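D-glycero-alpha-D-manno-heptose 7-phosphate kinase (Campylobacter jejuni subsp. jejuni, PDB 4N3O) catalyses the ATP-dependent phosphorylation of D-glycero-alpha-D-manno-heptose 7-phosphate at C-1, a step in making the GDP-heptose used for the bacterial capsule. Local coordinates at residues 9-14 and 122-127; 13-18 and 301-306; 46-51 and 127-132; 54-59 and 86-91. One frame throughout, in Å; residues are numbered along the deposited sequence.

Contact 1. Residues 9-14 and 122-127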
loop_
_atom_site.group_PDB
_atom_site.type_symbol
_atom_site.label_atom_id
_atom_site.label_comp_id
_atom_site.label_asym_id
_atom_site.label_seq_id
_atom_site.Cartn_x
_atom_site.Cartn_y
_atom_site.Cartn_z
ATOM N N THR A 9 14.619 -5.162 -7.866
ATOM C CA THR A 9 13.770 -6.092 -7.137
ATOM C C THR A 9 13.071 -5.320 -6.009
ATOM O O THR A 9 13.583 -4.301 -5.486
ATOM C CB THR A 9 14.510 -7.329 -6.560
ATOM O OG1 THR A 9 15.330 -6.955 -5.461
ATOM C CG2 THR A 9 15.355 -7.998 -7.608
ATOM N N GLN A 10 11.909 -5.831 -5.640
ATOM C CA GLN A 10 11.082 -5.249 -4.591
ATOM C C GLN A 10 10.586 -6.440 -3.766
ATOM O O GLN A 10 10.007 -7.389 -4.306
ATOM C CB GLN A 10 9.952 -4.464 -5.238
ATOM C CG GLN A 10 9.022 -3.805 -4.258
ATOM C CD GLN A 10 7.966 -2.929 -4.929
ATOM O OE1 GLN A 10 7.954 -2.732 -6.157
ATOM N NE2 GLN A 10 7.081 -2.389 -4.116
ATOM N N THR A 11 10.831 -6.389 -2.466
ATOM C CA THR A 11 10.552 -7.494 -1.575
ATOM C C THR A 11 9.785 -6.975 -0.382
ATOM O O THR A 11 10.210 -6.041 0.270
ATOM C CB THR A 11 11.894 -8.089 -1.089
ATOM O OG1 THR A 11 12.766 -8.319 -2.219
ATOM C CG2 THR A 11 11.677 -9.386 -0.302
ATOM N N PRO A 12 8.654 -7.597 -0.069
ATOM C CA PRO A 12 7.877 -7.076 1.032
ATOM C C PRO A 12 8.321 -7.515 2.403
ATOM O O PRO A 12 8.899 -8.580 2.568
ATOM C CB PRO A 12 6.482 -7.657 0.753
ATOM C CG PRO A 12 6.753 -8.948 0.083
ATOM C CD PRO A 12 8.012 -8.761 -0.710
ATOM N N LEU A 13 8.030 -6.677 3.386
ATOM C CA LEU A 13 8.270 -6.990 4.777
ATOM C C LEU A 13 7.066 -7.805 5.232
ATOM O O LEU A 13 6.110 -7.996 4.472
ATOM C CB LEU A 13 8.392 -5.716 5.594
ATOM C CG LEU A 13 9.603 -4.868 5.190
ATOM C CD1 LEU A 13 9.630 -3.572 5.989
ATOM C CD2 LEU A 13 10.892 -5.630 5.423
ATOM N N ARG A 14 7.097 -8.288 6.459
ATOM C CA ARG A 14 6.017 -9.118 6.939
ATOM C C ARG A 14 5.583 -8.731 8.311
ATOM O O ARG A 14 6.342 -8.176 9.092
ATOM C CB ARG A 14 6.445 -10.586 7.024
ATOM C CG ARG A 14 7.614 -10.780 7.975
ATOM C CD ARG A 14 7.422 -12.008 8.838
ATOM N NE ARG A 14 8.443 -12.123 9.878
ATOM C CZ ARG A 14 8.504 -11.344 10.962
ATOM N NH1 ARG A 14 7.638 -10.340 11.135
ATOM N NH2 ARG A 14 9.458 -11.546 11.867
ATOM N N LEU A 122 15.838 -8.359 3.175
ATOM C CA LEU A 122 16.955 -7.745 2.441
ATOM C C LEU A 122 17.767 -8.792 1.671
ATOM O O LEU A 122 18.054 -8.625 0.471
ATOM C CB LEU A 122 17.865 -6.983 3.408
ATOM C CG LEU A 122 19.143 -6.356 2.848
ATOM C CD1 LEU A 122 18.840 -5.388 1.725
ATOM C CD2 LEU A 122 19.898 -5.648 3.962
ATOM N N VAL A 123 18.123 -9.876 2.357
ATOM C CA VAL A 123 18.927 -10.943 1.740
ATOM C C VAL A 123 18.202 -11.530 0.524
ATOM O O VAL A 123 18.807 -11.768 -0.527
ATOM C CB VAL A 123 19.277 -12.059 2.750
ATOM C CG1 VAL A 123 20.002 -13.211 2.048
ATOM C CG2 VAL A 123 20.113 -11.515 3.915
ATOM N N VAL A 124 16.902 -11.760 0.668
ATOM C CA VAL A 124 16.083 -12.287 -0.436
ATOM C C VAL A 124 16.056 -11.330 -1.636
ATOM O O VAL A 124 16.241 -11.748 -2.764
ATOM C CB VAL A 124 14.659 -12.628 0.047
ATOM C CG1 VAL A 124 13.705 -12.823 -1.117
ATOM C CG2 VAL A 124 14.705 -13.877 0.917
ATOM N N GLY A 125 15.851 -10.046 -1.396
ATOM C CA GLY A 125 15.823 -9.101 -2.501
ATOM C C GLY A 125 17.123 -9.049 -3.287
ATOM O O GLY A 125 17.112 -8.963 -4.505
ATOM N N VAL A 126 18.247 -9.123 -2.586
ATOM C CA VAL A 126 19.558 -9.058 -3.228
ATOM C C VAL A 126 19.858 -10.343 -4.022
ATOM O O VAL A 126 20.248 -10.297 -5.208
ATOM C CB VAL A 126 20.621 -8.795 -2.167
ATOM C CG1 VAL A 126 22.004 -8.836 -2.769
ATOM C CG2 VAL A 126 20.348 -7.450 -1.498
ATOM N N ILE A 127 19.655 -11.489 -3.377
ATOM C CA ILE A 127 19.857 -12.766 -4.030
ATOM C C ILE A 127 19.044 -12.792 -5.310
ATOM O O ILE A 127 19.539 -13.194 -6.352
ATOM C CB ILE A 127 19.437 -13.936 -3.112
ATOM C CG1 ILE A 127 20.454 -14.091 -1.971
ATOM C CG2 ILE A 127 19.388 -15.230 -3.898
ATOM C CD1 ILE A 127 20.024 -15.012 -0.846
#
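Thr9 supplies the polar link, its hydroxyl OG1 giving a hydrogen bond of 2.8 Å to Gly125 O on the helix. The donor does not sit on a carbonyl lone pair: it lies above the carbonyl plane, with a C=O...OG1 angle of 113°. CB of Thr9 points at the helix, and chi1 of 72° sets OG1 between the backbone N and the carbonyl carbon, within reach of Gly125 O.

Close van der Waals packing comes next. Thr11 OG1 reaches Gly125 CA at 3.2 Å, an approach possible because this helical position carries no side chain; the CA atoms of Thr11 and Gly125 stand 5.6 Å apart. Glycine therefore lets the strand lie almost directly on the helical backbone. Both threonines turn toward the helix while Gln10 between them turns away, the alternation of an extended strand, to which beta-branched residues are well suited.

The pair belongs to the core of the GHMP kinase fold. Helix 118-134, which starts at the glycine-rich loop that probably binds ATP, here runs nearly antiparallel to strand 6-21, the local axes 7.9 Å apart. Further along the strand, Arg14, the probable transition-state stabiliser, forms a salt bridge with Asp163, the probable proton acceptor.

Apolar contact is lighter. Thr11 CG2 meets Val124 CG1 at 4.1 Å, the side chains crossing at about a right angle, and Val124 also packs on Ala147 of helix 140-153.

Contact 2. Residues 13-18 and 301-306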
loop_
_atom_site.group_PDB
_atom_site.type_symbol
_atom_site.label_atom_id
_atom_site.label_comp_id
_atom_site.label_asym_id
_atom_site.label_seq_id
_atom_site.Cartn_x
_atom_site.Cartn_y
_atom_site.Cartn_z
ATOM N N LEU A 13 8.030 -6.677 3.386
ATOM C CA LEU A 13 8.270 -6.990 4.777
ATOM C C LEU A 13 7.066 -7.805 5.232
ATOM O O LEU A 13 6.110 -7.996 4.472
ATOM C CB LEU A 13 8.392 -5.716 5.594
ATOM C CG LEU A 13 9.603 -4.868 5.190
ATOM C CD1 LEU A 13 9.630 -3.572 5.989
ATOM C CD2 LEU A 13 10.892 -5.630 5.423
ATOM N N ARG A 14 7.097 -8.288 6.459
ATOM C CA ARG A 14 6.017 -9.118 6.939
ATOM C C ARG A 14 5.583 -8.731 8.311
ATOM O O ARG A 14 6.342 -8.176 9.092
ATOM C CB ARG A 14 6.445 -10.586 7.024
ATOM C CG ARG A 14 7.614 -10.780 7.975
ATOM C CD ARG A 14 7.422 -12.008 8.838
ATOM N NE ARG A 14 8.443 -12.123 9.878
ATOM C CZ ARG A 14 8.504 -11.344 10.962
ATOM N NH1 ARG A 14 7.638 -10.340 11.135
ATOM N NH2 ARG A 14 9.458 -11.546 11.867
ATOM N N LEU A 15 4.376 -9.142 8.624
ATOM C CA LEU A 15 3.776 -8.881 9.886
ATOM C C LEU A 15 3.387 -10.205 10.524
ATOM O O LEU A 15 2.741 -11.038 9.897
ATOM C CB LEU A 15 2.553 -8.038 9.609
ATOM C CG LEU A 15 1.786 -7.395 10.717
ATOM C CD1 LEU A 15 2.727 -6.648 11.648
ATOM C CD2 LEU A 15 0.790 -6.458 10.058
ATOM N N GLY A 16 3.830 -10.425 11.753
ATOM C CA GLY A 16 3.460 -11.618 12.481
ATOM C C GLY A 16 2.096 -11.368 13.076
ATOM O O GLY A 16 1.957 -10.577 13.997
ATOM N N LEU A 17 1.086 -12.044 12.548
ATOM C CA LEU A 17 -0.277 -11.879 13.007
ATOM C C LEU A 17 -0.570 -12.743 14.222
ATOM O O LEU A 17 -1.288 -12.319 15.129
ATOM C CB LEU A 17 -1.255 -12.212 11.880
ATOM C CG LEU A 17 -1.261 -11.268 10.678
ATOM C CD1 LEU A 17 -2.245 -11.744 9.615
ATOM C CD2 LEU A 17 -1.631 -9.880 11.135
ATOM N N ALA A 18 -0.041 -13.962 14.228
ATOM C CA ALA A 18 -0.217 -14.846 15.378
ATOM C C ALA A 18 0.841 -15.936 15.387
ATOM O O ALA A 18 1.440 -16.256 14.349
ATOM C CB ALA A 18 -1.608 -15.458 15.388
ATOM N N GLY A 301 13.460 0.467 16.955
ATOM C CA GLY A 301 12.283 1.031 16.295
ATOM C C GLY A 301 11.091 0.099 16.449
ATOM O O GLY A 301 10.669 -0.553 15.495
ATOM N N GLY A 302 10.545 0.036 17.659
ATOM C CA GLY A 302 9.411 -0.837 17.935
ATOM C C GLY A 302 8.107 -0.340 17.342
ATOM O O GLY A 302 7.992 0.818 16.930
ATOM N N PHE A 303 7.115 -1.220 17.305
ATOM C CA PHE A 303 5.816 -0.847 16.787
ATOM C C PHE A 303 4.714 -1.541 17.542
ATOM O O PHE A 303 4.949 -2.513 18.266
ATOM C CB PHE A 303 5.692 -1.186 15.309
ATOM C CG PHE A 303 5.695 -2.648 15.021
ATOM C CD1 PHE A 303 6.893 -3.339 14.868
ATOM C CD2 PHE A 303 4.500 -3.342 14.877
ATOM C CE1 PHE A 303 6.895 -4.690 14.583
ATOM C CE2 PHE A 303 4.500 -4.703 14.591
ATOM C CZ PHE A 303 5.701 -5.373 14.439
HETATM N N MSE A 304 3.510 -1.003 17.395
HETATM C CA MSE A 304 2.347 -1.597 18.008
HETATM C C MSE A 304 1.435 -1.826 16.862
HETATM O O MSE A 304 1.446 -1.077 15.903
HETATM C CB MSE A 304 1.733 -0.708 19.077
HETATM C CG MSE A 304 2.447 -0.960 20.398
HETATM SE SE MSE A 304 1.773 0.213 21.820
HETATM C CE MSE A 304 1.031 -1.248 22.907
ATOM N N PHE A 305 0.646 -2.879 16.956
ATOM C CA PHE A 305 -0.286 -3.254 15.927
ATOM C C PHE A 305 -1.610 -3.387 16.642
ATOM O O PHE A 305 -1.705 -4.104 17.629
ATOM C CB PHE A 305 0.205 -4.565 15.325
ATOM C CG PHE A 305 -0.717 -5.176 14.353
ATOM C CD1 PHE A 305 -1.104 -4.486 13.217
ATOM C CD2 PHE A 305 -1.125 -6.481 14.510
ATOM C CE1 PHE A 305 -1.942 -5.069 12.285
ATOM C CE2 PHE A 305 -1.966 -7.076 13.581
ATOM C CZ PHE A 305 -2.376 -6.369 12.470
ATOM N N PHE A 306 -2.619 -2.649 16.192
ATOM C CA PHE A 306 -3.932 -2.680 16.857
ATOM C C PHE A 306 -5.075 -3.181 15.994
ATOM O O PHE A 306 -5.035 -3.118 14.767
ATOM C CB PHE A 306 -4.355 -1.273 17.312
ATOM C CG PHE A 306 -3.389 -0.590 18.232
ATOM C CD1 PHE A 306 -3.331 -0.925 19.565
ATOM C CD2 PHE A 306 -2.594 0.445 17.774
ATOM C CE1 PHE A 306 -2.468 -0.276 20.423
ATOM C CE2 PHE A 306 -1.722 1.102 18.631
ATOM C CZ PHE A 306 -1.660 0.740 19.958
#
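Leu17 offers its carbonyl O to the indole NE1 of Trp263 in a hydrogen bond, while its side chain turns to the ring of Phe305, which itself meets the Trp263 ring. Trp263 thus contacts both partners. Across the contact everything is apolar. Leu17 CD2 comes obliquely to the Phe305 ring, 3.7 Å from CE2.

Leu15 works on two rings at once by splitting its branches. Its CD2 lies over one face of Phe305 in a CH-pi contact, 4.1 Å from the ring centroid and 24° off the normal, displaced toward the rim. The other methyl, CD1, touches Phe303 CE2 at 3.9 Å. A forked leucine suits this place: with chi1 at -170° the chain leaves the strand at full stretch, and its two methyls part toward phenylalanines two residues apart on one side of theirs. Phe303 also packs on Leu116 of the probable ATP-binding loop.

Strand 6-21 carries a classic beta bulge here, Leu17 and Ala18 together lying opposite Leu36 of the neighbouring strand. The local strand axes remain 10.0 Å apart at 55°, a distance bridged by side chains alone. Here the large mixed sheet meets the four-stranded antiparallel sheet of the C-terminal part, in which strand 303-308 lies between strands 290-296 and 202-206.

Contact 3. Residues 46-51 and 127-132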
loop_
_atom_site.group_PDB
_atom_site.type_symbol
_atom_site.label_atom_id
_atom_site.label_comp_id
_atom_site.label_asym_id
_atom_site.label_seq_id
_atom_site.Cartn_x
_atom_site.Cartn_y
_atom_site.Cartn_z
ATOM N N CYS A 46 15.792 -2.872 -4.226
ATOM C CA CYS A 46 17.153 -3.140 -4.674
ATOM C C CYS A 46 17.302 -2.859 -6.154
ATOM O O CYS A 46 16.443 -3.231 -6.948
ATOM C CB CYS A 46 17.543 -4.606 -4.442
ATOM S SG CYS A 46 17.582 -5.108 -2.710
ATOM N N THR A 47 18.395 -2.194 -6.508
ATOM C CA THR A 47 18.736 -1.939 -7.897
ATOM C C THR A 47 20.162 -2.483 -8.114
ATOM O O THR A 47 21.087 -2.161 -7.351
ATOM C CB THR A 47 18.690 -0.455 -8.254
ATOM O OG1 THR A 47 17.332 -0.041 -8.346
ATOM C CG2 THR A 47 19.319 -0.219 -9.579
ATOM N N LEU A 48 20.338 -3.293 -9.151
ATOM C CA LEU A 48 21.654 -3.848 -9.461
ATOM C C LEU A 48 22.018 -3.424 -10.869
ATOM O O LEU A 48 21.315 -3.782 -11.823
ATOM C CB LEU A 48 21.642 -5.372 -9.345
ATOM C CG LEU A 48 22.977 -6.133 -9.422
ATOM C CD1 LEU A 48 22.745 -7.594 -9.085
ATOM C CD2 LEU A 48 23.634 -6.013 -10.784
ATOM N N ILE A 49 23.106 -2.662 -10.998
ATOM C CA ILE A 49 23.547 -2.169 -12.309
ATOM C C ILE A 49 24.899 -2.731 -12.729
ATOM O O ILE A 49 25.911 -2.537 -12.049
ATOM C CB ILE A 49 23.652 -0.624 -12.351
ATOM C CG1 ILE A 49 22.381 0.029 -11.794
ATOM C CG2 ILE A 49 23.887 -0.136 -13.779
ATOM C CD1 ILE A 49 22.507 1.524 -11.640
ATOM N N LYS A 50 24.902 -3.413 -13.868
ATOM C CA LYS A 50 26.125 -3.954 -14.431
ATOM C C LYS A 50 27.019 -2.802 -14.868
ATOM O O LYS A 50 26.542 -1.807 -15.426
ATOM C CB LYS A 50 25.826 -4.854 -15.633
ATOM C CG LYS A 50 27.090 -5.400 -16.299
ATOM C CD LYS A 50 26.797 -6.356 -17.449
ATOM C CE LYS A 50 28.095 -6.860 -18.076
ATOM N NZ LYS A 50 27.857 -7.904 -19.105
ATOM N N ARG A 51 28.309 -2.935 -14.591
ATOM C CA ARG A 51 29.297 -1.925 -14.980
ATOM C C ARG A 51 30.565 -2.631 -15.479
ATOM O O ARG A 51 30.937 -3.680 -14.961
ATOM C CB ARG A 51 29.563 -0.947 -13.826
ATOM C CG ARG A 51 29.890 -1.602 -12.502
ATOM C CD ARG A 51 29.855 -0.613 -11.339
ATOM N NE ARG A 51 30.963 0.338 -11.361
ATOM C CZ ARG A 51 30.916 1.585 -11.829
ATOM N NH1 ARG A 51 29.797 2.098 -12.321
ATOM N NH2 ARG A 51 32.009 2.331 -11.789
ATOM N N ILE A 127 19.655 -11.489 -3.377
ATOM C CA ILE A 127 19.857 -12.766 -4.030
ATOM C C ILE A 127 19.044 -12.792 -5.310
ATOM O O ILE A 127 19.539 -13.194 -6.352
ATOM C CB ILE A 127 19.437 -13.936 -3.112
ATOM C CG1 ILE A 127 20.454 -14.091 -1.971
ATOM C CG2 ILE A 127 19.388 -15.230 -3.898
ATOM C CD1 ILE A 127 20.024 -15.012 -0.846
ATOM N N LYS A 128 17.791 -12.343 -5.233
ATOM C CA LYS A 128 16.888 -12.325 -6.400
ATOM C C LYS A 128 17.405 -11.428 -7.505
ATOM O O LYS A 128 17.211 -11.703 -8.676
ATOM C CB LYS A 128 15.499 -11.866 -5.970
ATOM C CG LYS A 128 14.464 -11.856 -7.070
ATOM C CD LYS A 128 14.138 -13.236 -7.621
ATOM C CE LYS A 128 13.119 -13.093 -8.726
ATOM N NZ LYS A 128 12.781 -14.395 -9.326
ATOM N N ALA A 129 18.068 -10.350 -7.128
ATOM C CA ALA A 129 18.636 -9.449 -8.107
ATOM C C ALA A 129 19.735 -10.166 -8.907
ATOM O O ALA A 129 19.788 -10.072 -10.129
ATOM C CB ALA A 129 19.194 -8.224 -7.414
ATOM N N PHE A 130 20.602 -10.890 -8.205
ATOM C CA PHE A 130 21.680 -11.648 -8.855
ATOM C C PHE A 130 21.134 -12.779 -9.720
ATOM O O PHE A 130 21.620 -13.017 -10.816
ATOM C CB PHE A 130 22.653 -12.231 -7.809
ATOM C CG PHE A 130 23.613 -11.229 -7.251
ATOM C CD1 PHE A 130 24.674 -10.780 -8.022
ATOM C CD2 PHE A 130 23.484 -10.762 -5.964
ATOM C CE1 PHE A 130 25.564 -9.854 -7.528
ATOM C CE2 PHE A 130 24.376 -9.842 -5.455
ATOM C CZ PHE A 130 25.420 -9.385 -6.237
ATOM N N ALA A 131 20.127 -13.481 -9.211
ATOM C CA ALA A 131 19.518 -14.586 -9.936
ATOM C C ALA A 131 18.913 -14.152 -11.280
ATOM O O ALA A 131 19.092 -14.827 -12.292
ATOM C CB ALA A 131 18.460 -15.254 -9.069
ATOM N N GLU A 132 18.212 -13.024 -11.252
ATOM C CA GLU A 132 17.566 -12.442 -12.426
ATOM C C GLU A 132 18.596 -11.947 -13.436
ATOM O O GLU A 132 18.457 -12.139 -14.647
ATOM C CB GLU A 132 16.732 -11.243 -11.976
ATOM C CG GLU A 132 15.970 -10.517 -13.072
ATOM C CD GLU A 132 14.730 -11.258 -13.517
ATOM O OE1 GLU A 132 14.748 -12.506 -13.513
ATOM O OE2 GLU A 132 13.744 -10.587 -13.875
#
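The Phe130 ring receives Leu48 CD1 over one face, in a CH-pi contact 4.0 Å from the centroid and 17° off the ring normal. The methyl is shifted a little toward the rim and stands 3.9 Å from CD1 of the ring. On the opposite side of the ring plane Ile91 CG1 comes within 4.1 Å of Phe130 CG. The rings of Phe102 and Phe130 meet edge-to-face. A flat aromatic suits this layer, because both of its faces can take aliphatic groups in a buried setting.

The same Leu48 methyl also rests on Ala129, 4.0 Å from its CB. Having CG anti to the backbone N (chi1 -171°), Leu48 extends straight out from the strand, so that one branch reaches both residues. Alanine's single methyl lets the backbones draw together, the CA atoms of Leu48 and Ala129 being 6.5 Å apart. Phe130 starts out from the helix in a direction away from the strand, and its long side chain swings the ring back, crossing Leu48 at about a right angle.

This is plain helix-on-sheet packing, well removed from the active site. Nearby, Thr47 touches Thr311 of the second subunit. Helix 118-134 covers strand 42-50, which is paired on its two sides with strands 6-21 and 102-108, and helix 140-153 packs against the same helix through Ile127.

Contact 4. Residues 54-59 and 86-91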
loop_
_atom_site.group_PDB
_atom_site.type_symbol
_atom_site.label_atom_id
_atom_site.label_comp_id
_atom_site.label_asym_id
_atom_site.label_seq_id
_atom_site.Cartn_x
_atom_site.Cartn_y
_atom_site.Cartn_z
ATOM N N GLY A 54 35.581 -3.285 -13.818
ATOM C CA GLY A 54 36.153 -4.113 -12.767
ATOM C C GLY A 54 35.932 -3.586 -11.366
ATOM O O GLY A 54 36.756 -3.805 -10.483
ATOM N N LYS A 55 34.828 -2.874 -11.166
ATOM C CA LYS A 55 34.473 -2.345 -9.847
ATOM C C LYS A 55 33.221 -2.999 -9.277
ATOM O O LYS A 55 32.355 -3.472 -10.002
ATOM C CB LYS A 55 34.271 -0.822 -9.882
ATOM C CG LYS A 55 35.486 0.018 -9.520
ATOM C CD LYS A 55 36.709 -0.280 -10.372
ATOM C CE LYS A 55 37.874 0.614 -9.977
ATOM N NZ LYS A 55 38.213 0.477 -8.533
ATOM N N ILE A 56 33.157 -3.024 -7.957
ATOM C CA ILE A 56 32.023 -3.550 -7.250
ATOM C C ILE A 56 31.651 -2.501 -6.205
ATOM O O ILE A 56 32.453 -2.180 -5.327
ATOM C CB ILE A 56 32.320 -4.910 -6.591
ATOM C CG1 ILE A 56 32.457 -5.999 -7.666
ATOM C CG2 ILE A 56 31.211 -5.280 -5.627
ATOM C CD1 ILE A 56 32.844 -7.359 -7.122
ATOM N N ILE A 57 30.431 -1.978 -6.317
ATOM C CA ILE A 57 29.933 -0.948 -5.420
ATOM C C ILE A 57 28.694 -1.429 -4.673
ATOM O O ILE A 57 27.798 -2.023 -5.267
ATOM C CB ILE A 57 29.591 0.317 -6.232
ATOM C CG1 ILE A 57 30.865 0.831 -6.921
ATOM C CG2 ILE A 57 28.962 1.394 -5.350
ATOM C CD1 ILE A 57 30.645 2.006 -7.843
ATOM N N PHE A 58 28.674 -1.199 -3.369
ATOM C CA PHE A 58 27.542 -1.532 -2.533
ATOM C C PHE A 58 27.088 -0.198 -1.959
ATOM O O PHE A 58 27.875 0.463 -1.270
ATOM C CB PHE A 58 27.933 -2.475 -1.393
ATOM C CG PHE A 58 28.425 -3.826 -1.841
ATOM C CD1 PHE A 58 27.680 -4.599 -2.720
ATOM C CD2 PHE A 58 29.565 -4.377 -1.286
ATOM C CE1 PHE A 58 28.106 -5.860 -3.093
ATOM C CE2 PHE A 58 30.000 -5.640 -1.658
ATOM C CZ PHE A 58 29.275 -6.377 -2.564
ATOM N N ASP A 59 25.833 0.187 -2.227
ATOM C CA ASP A 59 25.299 1.489 -1.822
ATOM C C ASP A 59 23.983 1.384 -1.047
ATOM O O ASP A 59 22.942 1.064 -1.603
ATOM C CB ASP A 59 25.099 2.337 -3.074
ATOM C CG ASP A 59 24.531 3.715 -2.775
ATOM O OD1 ASP A 59 24.685 4.216 -1.636
ATOM O OD2 ASP A 59 23.943 4.309 -3.702
ATOM N N SER A 86 28.923 -11.547 1.871
ATOM C CA SER A 86 28.567 -12.962 2.022
ATOM C C SER A 86 27.707 -13.415 0.843
ATOM O O SER A 86 27.902 -14.498 0.315
ATOM C CB SER A 86 27.783 -13.191 3.302
ATOM O OG SER A 86 28.441 -12.644 4.419
ATOM N N ILE A 87 26.736 -12.584 0.457
ATOM C CA ILE A 87 25.877 -12.904 -0.656
ATOM C C ILE A 87 26.729 -12.981 -1.914
ATOM O O ILE A 87 26.704 -13.979 -2.633
ATOM C CB ILE A 87 24.753 -11.858 -0.809
ATOM C CG1 ILE A 87 23.781 -11.972 0.376
ATOM C CG2 ILE A 87 24.018 -12.064 -2.119
ATOM C CD1 ILE A 87 22.837 -10.800 0.527
ATOM N N TYR A 88 27.497 -11.936 -2.179
ATOM C CA TYR A 88 28.358 -11.941 -3.358
ATOM C C TYR A 88 29.276 -13.176 -3.396
ATOM O O TYR A 88 29.305 -13.917 -4.380
ATOM C CB TYR A 88 29.201 -10.673 -3.410
ATOM C CG TYR A 88 30.199 -10.700 -4.526
ATOM C CD1 TYR A 88 29.802 -10.481 -5.830
ATOM C CD2 TYR A 88 31.549 -10.952 -4.274
ATOM C CE1 TYR A 88 30.717 -10.517 -6.868
ATOM C CE2 TYR A 88 32.472 -10.982 -5.301
ATOM C CZ TYR A 88 32.049 -10.766 -6.599
ATOM O OH TYR A 88 32.949 -10.798 -7.630
ATOM N N ASN A 89 30.017 -13.390 -2.315
ATOM C CA ASN A 89 30.920 -14.531 -2.220
ATOM C C ASN A 89 30.227 -15.858 -2.554
ATOM O O ASN A 89 30.782 -16.692 -3.261
ATOM C CB ASN A 89 31.536 -14.599 -0.822
ATOM C CG ASN A 89 32.440 -13.400 -0.505
ATOM O OD1 ASN A 89 32.866 -12.656 -1.392
ATOM N ND2 ASN A 89 32.736 -13.219 0.776
ATOM N N ARG A 90 28.996 -16.026 -2.087
ATOM C CA ARG A 90 28.257 -17.253 -2.312
ATOM C C ARG A 90 27.798 -17.386 -3.772
ATOM O O ARG A 90 27.831 -18.470 -4.343
ATOM C CB ARG A 90 27.085 -17.314 -1.343
ATOM C CG ARG A 90 26.317 -18.625 -1.323
ATOM C CD ARG A 90 27.094 -19.788 -0.718
ATOM N NE ARG A 90 26.240 -20.979 -0.677
ATOM C CZ ARG A 90 25.476 -21.344 0.351
ATOM N NH1 ARG A 90 25.460 -20.645 1.485
ATOM N NH2 ARG A 90 24.730 -22.438 0.250
ATOM N N ILE A 91 27.376 -16.285 -4.379
ATOM C CA ILE A 91 26.980 -16.300 -5.794
ATOM C C ILE A 91 28.161 -16.667 -6.695
ATOM O O ILE A 91 27.982 -17.277 -7.747
ATOM C CB ILE A 91 26.437 -14.928 -6.250
ATOM C CG1 ILE A 91 25.134 -14.589 -5.522
ATOM C CG2 ILE A 91 26.207 -14.920 -7.751
ATOM C CD1 ILE A 91 23.988 -15.549 -5.791
#
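Ile56 presses its terminal methyl CD1 against the outer end of the Tyr88 ring, 3.5 Å from CZ and equally close to the phenolic OH. The methyl comes in obliquely, and the two side chains are slanted against each other. Phe58, two residues further along the strand and so on the same side of it, meets the tyrosine near its root: Phe58 CZ is 4.4 Å from Tyr88 CB, which lies at the edge of the phenylalanine ring, near its plane. Tyr88 therefore touches one hydrophobic neighbour with its far end and the other with its near end.

Tyrosine suits the place by its length and by its hydroxyl, which finds backbone partners. The CA atoms of Ile56 and Tyr88 are 9.9 Å apart, and the tyrosine spans much of that gap because a chi1 of 174° carries its ring outward from the helix.

In the next shell, further partners help place the two rings. Ile56 CG2 lies 3.8 Å above one face of the Phe58 ring, toward its rim, covering that face from within the strand. The buried phenol is gripped by two backbone groups: OH gives a hydrogen bond to Lys72 O and receives one from Leu100 N. This pair of bonds satisfies the hydroxyl and fixes the end of the ring beside Ile56.

Beyond these, strand 55-60, which ends at the probable ATP-binding Ser60, lies between antiparallel strand 65-70 and parallel strand 102-108. Helix 82-96 packs over it from the sheet's side shared with helix 118-134, which it touches through Ile87.

Overall arrangement
From the N terminus, strand 6-21 opens two loops. Contact 1 closes the shorter one when helix 118-134 returns to residues 9-14; contact 2 closes the longer one only at residues 301-306, tying the large mixed sheet to the C-terminal sheet. Contact 3 begins at 46-51, within the loop of contact 1, and ends just past it on the same helix, so these two cross, whereas contact 2 encloses contact 3. The short loop of contact 4, from 54-59 to 86-91, falls within all the others. Contacts 1, 3 and 4 adjoin, with Ile87 of helix 82-96 packing on helix 118-134; contact 2 joins contact 1 along strand 6-21 but lies about 31 Å, centre to centre, from contact 4.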